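Local coordinates for glycosylation Associate Protein 2 (PDB 6OYC) that probably acts with its partner Gap proteins in the glycosylation and accessory Sec export of a streptococcal surface glycoprotein, at residues S37-T42 against S78-V83; M315-S318 against P322-L325; G399-R404 against A414-I419. All coordinates share one frame; numbering follows the deposited sequence.

From the N terminus, contact 1 comes first. It closes a loop of 35 residues by bringing 78-83 back onto helix 36-52, within the N-terminal region built on a parallel five-stranded sheet. Contact 2 closes a short connection, three residues between its segments, from helix 313-318 to strand 323-327 of the large mixed sheet. Contact 3 closes a short loop, with nine residues between its segments, and brings helices 398-403 and 416-424 together. The three follow in series, and none nests in or crosses another. Contacts 1 and 2 are joined by a salt bridge, Glu82 OE1 to Lys317 NZ at 2.9 Å. Contact 3 lies apart, its centre about 52 Å from that of contact 1.

Contact 1: S37-T42 against S78-V83; sequences SDFVTT and SSFFEV
The helical segment 37-42 and the loop 78-83 come closest at Val40 and Phe80, whose CA atoms are 8.9 Å apart, so side chains bridge the gap. Phe39 and Phe80 form a T-shaped (edge-to-face) pair. Phe39 gives the edge and Phe80 the face. The ring centroids are 5.5 Å apart and the planes meet at 76°. The touching atoms are Phe39 CE2 and Phe80 CD2, at 4.1 Å, with CE2 toward the rim of the Phe80 face and not over its centre. Phe39 reaches this place because its CG is anti to the backbone N (chi1 175°), which carries the ring out beside the helix toward the loop. On the opposite face of Phe80, Ser79 OG sits over the ring centre, so the ring has a neighbour on each face. Val40 adds a looser apolar contact, CG1 to Phe80 CZ at 4.3 Å. No hydrogen bond crosses between the segments. The Phe80 ring also touches Glu43, Asn44 and Leu47, further along helix 36-52. Phe39 packs inward on Leu9 of strand 6-11, and Phe81 meets the same leucine. The contact thus joins helix 36-52 to the loop between strands 62-65 and 86-89, beside the parallel sheet.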
loop_
_atom_site.group_PDB
_atom_site.type_symbol
_atom_site.label_atom_id
_atom_site.label_comp_id
_atom_site.label_asym_id
_atom_site.label_seq_id
_atom_site.Cartn_x
_atom_site.Cartn_y
_atom_site.Cartn_z
ATOM N N SER B 37 -30.888 18.669 6.686
ATOM C CA SER B 37 -30.854 19.369 7.965
ATOM C C SER B 37 -31.446 18.507 9.076
ATOM O O SER B 37 -30.879 18.413 10.173
ATOM C CB SER B 37 -31.603 20.706 7.860
ATOM O OG SER B 37 -31.799 21.261 9.154
ATOM N N ASP B 38 -32.595 17.880 8.815
ATOM C CA ASP B 38 -33.128 16.907 9.768
ATOM C C ASP B 38 -32.092 15.843 10.108
ATOM O O ASP B 38 -31.909 15.499 11.283
ATOM C CB ASP B 38 -34.395 16.254 9.223
ATOM C CG ASP B 38 -35.541 17.233 9.109
ATOM O OD1 ASP B 38 -35.506 18.250 9.832
ATOM O OD2 ASP B 38 -36.469 16.997 8.299
ATOM N N PHE B 39 -31.370 15.342 9.102
ATOM C CA PHE B 39 -30.362 14.328 9.386
ATOM C C PHE B 39 -29.296 14.863 10.340
ATOM O O PHE B 39 -28.908 14.179 11.295
ATOM C CB PHE B 39 -29.722 13.812 8.093
ATOM C CG PHE B 39 -28.594 12.856 8.340
ATOM C CD1 PHE B 39 -28.846 11.511 8.582
ATOM C CD2 PHE B 39 -27.289 13.313 8.406
ATOM C CE1 PHE B 39 -27.809 10.629 8.837
ATOM C CE2 PHE B 39 -26.237 12.428 8.669
ATOM C CZ PHE B 39 -26.498 11.093 8.889
ATOM N N VAL B 40 -28.796 16.080 10.096
ATOM C CA VAL B 40 -27.763 16.646 10.977
ATOM C C VAL B 40 -28.219 16.639 12.439
ATOM O O VAL B 40 -27.463 16.254 13.345
ATOM C CB VAL B 40 -27.393 18.071 10.529
ATOM C CG1 VAL B 40 -26.365 18.656 11.477
ATOM C CG2 VAL B 40 -26.883 18.071 9.095
ATOM N N THR B 41 -29.463 17.057 12.688
ATOM C CA THR B 41 -29.998 17.048 14.047
ATOM C C THR B 41 -30.113 15.626 14.588
ATOM O O THR B 41 -29.593 15.320 15.667
ATOM C CB THR B 41 -31.362 17.747 14.063
ATOM O OG1 THR B 41 -31.191 19.138 13.757
ATOM C CG2 THR B 41 -32.063 17.568 15.420
ATOM N N THR B 42 -30.791 14.739 13.851
ATOM C CA THR B 42 -30.958 13.357 14.307
ATOM C C THR B 42 -29.623 12.663 14.538
ATOM O O THR B 42 -29.434 11.984 15.554
ATOM C CB THR B 42 -31.780 12.561 13.304
ATOM O OG1 THR B 42 -33.082 13.145 13.208
ATOM C CG2 THR B 42 -31.939 11.145 13.793
ATOM N N SER B 78 -20.220 17.144 6.028
ATOM C CA SER B 78 -18.776 16.968 6.044
ATOM C C SER B 78 -18.277 16.395 7.363
ATOM O O SER B 78 -17.312 15.624 7.373
ATOM C CB SER B 78 -18.111 18.313 5.760
ATOM O OG SER B 78 -16.727 18.250 5.998
ATOM N N SER B 79 -18.916 16.744 8.486
ATOM C CA SER B 79 -18.439 16.251 9.773
ATOM C C SER B 79 -18.621 14.744 9.924
ATOM O O SER B 79 -17.952 14.132 10.763
ATOM C CB SER B 79 -19.157 16.971 10.925
ATOM O OG SER B 79 -20.503 16.510 11.062
ATOM N N PHE B 80 -19.507 14.130 9.137
ATOM C CA PHE B 80 -19.899 12.745 9.356
ATOM C C PHE B 80 -19.157 11.732 8.484
ATOM O O PHE B 80 -19.355 10.535 8.684
ATOM C CB PHE B 80 -21.410 12.583 9.118
ATOM C CG PHE B 80 -22.259 13.486 9.967
ATOM C CD1 PHE B 80 -22.465 13.203 11.319
ATOM C CD2 PHE B 80 -22.852 14.625 9.418
ATOM C CE1 PHE B 80 -23.244 14.046 12.109
ATOM C CE2 PHE B 80 -23.632 15.468 10.205
ATOM C CZ PHE B 80 -23.830 15.179 11.555
ATOM N N PHE B 81 -18.334 12.158 7.523
ATOM C CA PHE B 81 -17.753 11.224 6.561
ATOM C C PHE B 81 -16.293 11.556 6.292
ATOM O O PHE B 81 -15.909 12.727 6.244
ATOM C CB PHE B 81 -18.542 11.224 5.238
ATOM C CG PHE B 81 -19.926 10.652 5.374
ATOM C CD1 PHE B 81 -20.122 9.269 5.431
ATOM C CD2 PHE B 81 -21.032 11.496 5.496
ATOM C CE1 PHE B 81 -21.397 8.737 5.595
ATOM C CE2 PHE B 81 -22.303 10.982 5.646
ATOM C CZ PHE B 81 -22.492 9.589 5.703
ATOM N N GLU B 82 -15.491 10.513 6.112
ATOM C CA GLU B 82 -14.065 10.614 5.846
ATOM C C GLU B 82 -13.819 10.641 4.345
ATOM O O GLU B 82 -14.695 10.324 3.543
ATOM C CB GLU B 82 -13.316 9.428 6.467
ATOM C CG GLU B 82 -13.440 9.344 7.967
ATOM C CD GLU B 82 -12.737 10.502 8.649
ATOM O OE1 GLU B 82 -11.495 10.625 8.483
ATOM O OE2 GLU B 82 -13.425 11.295 9.332
ATOM N N VAL B 83 -12.586 10.977 3.970
ATOM C CA VAL B 83 -12.214 10.895 2.566
ATOM C C VAL B 83 -12.455 9.477 2.016
ATOM O O VAL B 83 -12.425 8.477 2.751
ATOM C CB VAL B 83 -10.750 11.329 2.386
ATOM C CG1 VAL B 83 -10.626 12.852 2.613
ATOM C CG2 VAL B 83 -9.834 10.542 3.335
#

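Contact 2: M315-S318 against P322-L325; sequences MMKS and PFML
Phe323 meets Met316 and Lys317 across the second half of a beta-alpha-beta unit, made of strand 297-301, helix 313-318 and strand 323-327. The chain leaves the helix and enters the strand with three residues between the segments. Pro322 opens the strand side, and its backbone is hydrogen-bonded to Thr298. Phe323 follows and makes most of this segment's share of the contact. Its CG stands between the backbone N and the carbonyl carbon (chi1 71°), which sets the ring against the helix, with one face to its backbone. Met316 CB makes a CH-pi contact over that face, 4.0 Å from the ring centroid and 29° off the normal. The peptide after Met316 lies over the same face, and Lys317 CA approaches Phe323 CE1 at 3.9 Å. The Lys317 chain leads away from the strand to a salt bridge with Glu82. Met324 points to the other side of the sheet, where it packs on Ala350, Ile351 and Lys354 of helix 341-358. Leu325 brings its end back toward the helix and also touches Tyr287 of strand 283-289. Met316 CG, anti to its carbonyl carbon (chi1 -59°), lies 3.8 Å from Leu325 CD2.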
loop_
_atom_site.group_PDB
_atom_site.type_symbol
_atom_site.label_atom_id
_atom_site.label_comp_id
_atom_site.label_asym_id
_atom_site.label_seq_id
_atom_site.Cartn_x
_atom_site.Cartn_y
_atom_site.Cartn_z
ATOM N N MET B 315 -0.395 7.581 12.994
ATOM C CA MET B 315 0.596 8.592 13.340
ATOM C C MET B 315 0.508 9.789 12.409
ATOM O O MET B 315 0.580 10.939 12.856
ATOM C CB MET B 315 1.994 7.989 13.295
ATOM C CG MET B 315 3.109 9.006 13.432
ATOM S SD MET B 315 4.702 8.199 13.225
ATOM C CE MET B 315 4.766 7.998 11.446
ATOM N N MET B 316 0.352 9.541 11.105
ATOM C CA MET B 316 0.284 10.641 10.150
ATOM C C MET B 316 -1.076 11.318 10.165
ATOM O O MET B 316 -1.177 12.503 9.828
ATOM C CB MET B 316 0.606 10.146 8.741
ATOM C CG MET B 316 1.972 9.511 8.626
ATOM S SD MET B 316 3.301 10.602 9.205
ATOM C CE MET B 316 3.417 11.723 7.809
ATOM N N LYS B 317 -2.127 10.593 10.549
ATOM C CA LYS B 317 -3.428 11.234 10.688
ATOM C C LYS B 317 -3.437 12.221 11.851
ATOM O O LYS B 317 -4.143 13.236 11.801
ATOM C CB LYS B 317 -4.519 10.181 10.869
ATOM C CG LYS B 317 -5.897 10.620 10.381
ATOM C CD LYS B 317 -6.798 9.412 10.103
ATOM C CE LYS B 317 -8.294 9.746 10.222
ATOM N NZ LYS B 317 -8.790 10.877 9.393
ATOM N N SER B 318 -2.642 11.953 12.888
ATOM C CA SER B 318 -2.656 12.797 14.075
ATOM C C SER B 318 -1.995 14.149 13.838
ATOM O O SER B 318 -2.253 15.093 14.593
ATOM C CB SER B 318 -1.975 12.070 15.234
ATOM O OG SER B 318 -0.610 11.853 14.953
ATOM N N PRO B 322 -1.930 17.306 5.462
ATOM C CA PRO B 322 -2.089 16.395 4.318
ATOM C C PRO B 322 -0.946 15.401 4.296
ATOM O O PRO B 322 0.202 15.757 4.580
ATOM C CB PRO B 322 -2.052 17.320 3.098
ATOM C CG PRO B 322 -2.347 18.697 3.644
ATOM C CD PRO B 322 -1.855 18.719 5.052
ATOM N N PHE B 323 -1.260 14.142 3.969
ATOM C CA PHE B 323 -0.240 13.109 4.098
ATOM C C PHE B 323 -0.392 11.999 3.065
ATOM O O PHE B 323 -1.477 11.724 2.538
ATOM C CB PHE B 323 -0.215 12.514 5.514
ATOM C CG PHE B 323 -1.402 11.650 5.871
ATOM C CD1 PHE B 323 -2.550 12.210 6.398
ATOM C CD2 PHE B 323 -1.332 10.256 5.742
ATOM C CE1 PHE B 323 -3.629 11.425 6.770
ATOM C CE2 PHE B 323 -2.407 9.445 6.114
ATOM C CZ PHE B 323 -3.562 10.027 6.625
ATOM N N MET B 324 0.737 11.366 2.791
ATOM C CA MET B 324 0.838 10.272 1.849
ATOM C C MET B 324 1.588 9.140 2.530
ATOM O O MET B 324 2.553 9.385 3.265
ATOM C CB MET B 324 1.558 10.719 0.581
ATOM C CG MET B 324 1.423 9.797 -0.600
ATOM S SD MET B 324 2.218 10.561 -2.032
ATOM C CE MET B 324 2.316 9.183 -3.181
ATOM N N LEU B 325 1.115 7.911 2.323
ATOM C CA LEU B 325 1.820 6.713 2.764
ATOM C C LEU B 325 2.283 5.915 1.553
ATOM O O LEU B 325 1.597 5.868 0.528
ATOM C CB LEU B 325 0.936 5.843 3.648
ATOM C CG LEU B 325 0.080 6.569 4.682
ATOM C CD1 LEU B 325 -0.802 5.550 5.400
ATOM C CD2 LEU B 325 0.968 7.343 5.670
#

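Contact 3: G399-R404 against A414-I419; sequences GTVAQR and ATSLDI
Ala402 and Ser416 meet where the two backbones come nearest, with their CA atoms 5.2 Å apart. Each has about 50 Å² of surface buried by the contact, more than any other residue in it. Small side chains at both positions let the chains approach this closely. Ser416 points at the facing helix, and its OG lies 3.5 Å from Ala402 CA. The hydroxyl also comes within 3.7 Å of Val401 O, but this is a contact and not a hydrogen bond. Its polar partner is Phe413 O, just ahead of the segment. The Ser416 OG sits between the backbone N and the carbonyl carbon (chi1 62°), and there it serves both the bond to Phe413 and the packing on Ala402. The buried hydroxyl thus has a hydrogen-bond partner within its own turn of chain, and across the contact it only packs.

The nine residues between the two segments form no helix or strand, and they link helix 398-403 to helix 416-424. The first helix comes after strand 388-392 of the mixed sheet, in a region whose family belongs to the alpha/beta-hydrolase clan. Val401 lies near, without touching, a possible Ser-His-Asp triad of Ser371, His491 and Asp461.

Leu417 is the third main partner. Its CD2 methyl comes alongside Ala402, at 4.0 Å from Ala402 CB and 3.7 Å from Ala402 O. On the other side of Ser416 from this methyl, Val401 adds a further apolar touch. Its CG1 branch meets Ser416 CB at 3.8 Å. Around the first helix, Thr400 OG1 is hydrogen-bonded to Asn436 and Gln403 NE2 to Ser432, both on helix 429-444.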
loop_
_atom_site.group_PDB
_atom_site.type_symbol
_atom_site.label_atom_id
_atom_site.label_comp_id
_atom_site.label_asym_id
_atom_site.label_seq_id
_atom_site.Cartn_x
_atom_site.Cartn_y
_atom_site.Cartn_z
ATOM N N GLY B 399 24.505 -2.767 -0.018
ATOM C CA GLY B 399 25.595 -3.706 -0.230
ATOM C C GLY B 399 26.415 -3.968 1.020
ATOM O O GLY B 399 26.876 -5.093 1.242
ATOM N N THR B 400 26.582 -2.949 1.867
ATOM C CA THR B 400 27.227 -3.148 3.162
ATOM C C THR B 400 26.351 -3.974 4.100
ATOM O O THR B 400 26.853 -4.860 4.807
ATOM C CB THR B 400 27.562 -1.790 3.792
ATOM O OG1 THR B 400 28.611 -1.158 3.042
ATOM C CG2 THR B 400 27.979 -1.949 5.257
ATOM N N VAL B 401 25.042 -3.695 4.133
ATOM C CA VAL B 401 24.134 -4.522 4.927
ATOM C C VAL B 401 24.220 -5.972 4.474
ATOM O O VAL B 401 24.213 -6.904 5.293
ATOM C CB VAL B 401 22.696 -3.981 4.834
ATOM C CG1 VAL B 401 21.710 -4.901 5.591
ATOM C CG2 VAL B 401 22.635 -2.537 5.358
ATOM N N ALA B 402 24.333 -6.175 3.159
ATOM C CA ALA B 402 24.469 -7.513 2.606
ATOM C C ALA B 402 25.707 -8.204 3.164
ATOM O O ALA B 402 25.613 -9.289 3.751
ATOM C CB ALA B 402 24.516 -7.437 1.079
ATOM N N GLN B 403 26.874 -7.567 3.021
ATOM C CA GLN B 403 28.121 -8.160 3.505
ATOM C C GLN B 403 28.076 -8.476 4.992
ATOM O O GLN B 403 28.708 -9.434 5.436
ATOM C CB GLN B 403 29.284 -7.232 3.197
ATOM C CG GLN B 403 29.481 -7.032 1.715
ATOM C CD GLN B 403 30.023 -8.277 1.057
ATOM O OE1 GLN B 403 30.568 -9.144 1.731
ATOM N NE2 GLN B 403 29.872 -8.381 -0.260
ATOM N N ARG B 404 27.320 -7.715 5.773
ATOM C CA ARG B 404 27.156 -8.042 7.182
ATOM C C ARG B 404 26.642 -9.467 7.399
ATOM O O ARG B 404 26.714 -9.972 8.524
ATOM C CB ARG B 404 26.217 -7.013 7.821
ATOM C CG ARG B 404 26.046 -7.122 9.324
ATOM C CD ARG B 404 24.569 -7.184 9.655
ATOM N NE ARG B 404 24.294 -7.522 11.049
ATOM C CZ ARG B 404 24.305 -8.760 11.537
ATOM N NH1 ARG B 404 24.592 -9.791 10.743
ATOM N NH2 ARG B 404 24.034 -8.968 12.819
ATOM N N ALA B 414 18.788 -11.256 6.761
ATOM C CA ALA B 414 19.248 -12.096 5.659
ATOM C C ALA B 414 18.624 -11.700 4.318
ATOM O O ALA B 414 19.277 -11.814 3.272
ATOM C CB ALA B 414 18.969 -13.560 5.987
ATOM N N THR B 415 17.376 -11.207 4.325
ATOM C CA THR B 415 16.697 -10.781 3.096
ATOM C C THR B 415 17.476 -9.734 2.298
ATOM O O THR B 415 17.150 -9.474 1.135
ATOM C CB THR B 415 15.307 -10.219 3.411
ATOM O OG1 THR B 415 14.632 -9.859 2.192
ATOM C CG2 THR B 415 15.421 -8.973 4.304
ATOM N N SER B 416 18.487 -9.104 2.904
ATOM C CA SER B 416 19.281 -8.129 2.162
ATOM C C SER B 416 20.007 -8.786 0.998
ATOM O O SER B 416 20.283 -8.132 -0.017
ATOM C CB SER B 416 20.285 -7.432 3.088
ATOM O OG SER B 416 21.224 -8.336 3.656
ATOM N N LEU B 417 20.322 -10.078 1.126
ATOM C CA LEU B 417 20.937 -10.802 0.016
ATOM C C LEU B 417 19.995 -10.867 -1.175
ATOM O O LEU B 417 20.413 -10.679 -2.324
ATOM C CB LEU B 417 21.339 -12.208 0.468
ATOM C CG LEU B 417 22.243 -12.266 1.706
ATOM C CD1 LEU B 417 22.802 -13.658 1.929
ATOM C CD2 LEU B 417 23.374 -11.249 1.582
ATOM N N ASP B 418 18.711 -11.115 -0.921
ATOM C CA ASP B 418 17.737 -11.093 -2.008
ATOM C C ASP B 418 17.574 -9.695 -2.578
ATOM O O ASP B 418 17.386 -9.537 -3.791
ATOM C CB ASP B 418 16.404 -11.635 -1.512
ATOM C CG ASP B 418 16.497 -13.098 -1.118
ATOM O OD1 ASP B 418 17.051 -13.906 -1.915
ATOM O OD2 ASP B 418 16.033 -13.435 -0.004
ATOM N N ILE B 419 17.682 -8.671 -1.735
ATOM C CA ILE B 419 17.607 -7.303 -2.232
ATOM C C ILE B 419 18.792 -6.991 -3.141
ATOM O O ILE B 419 18.634 -6.329 -4.173
ATOM C CB ILE B 419 17.501 -6.327 -1.053
ATOM C CG1 ILE B 419 16.253 -6.670 -0.230
ATOM C CG2 ILE B 419 17.440 -4.896 -1.554
ATOM C CD1 ILE B 419 16.073 -5.828 1.033
#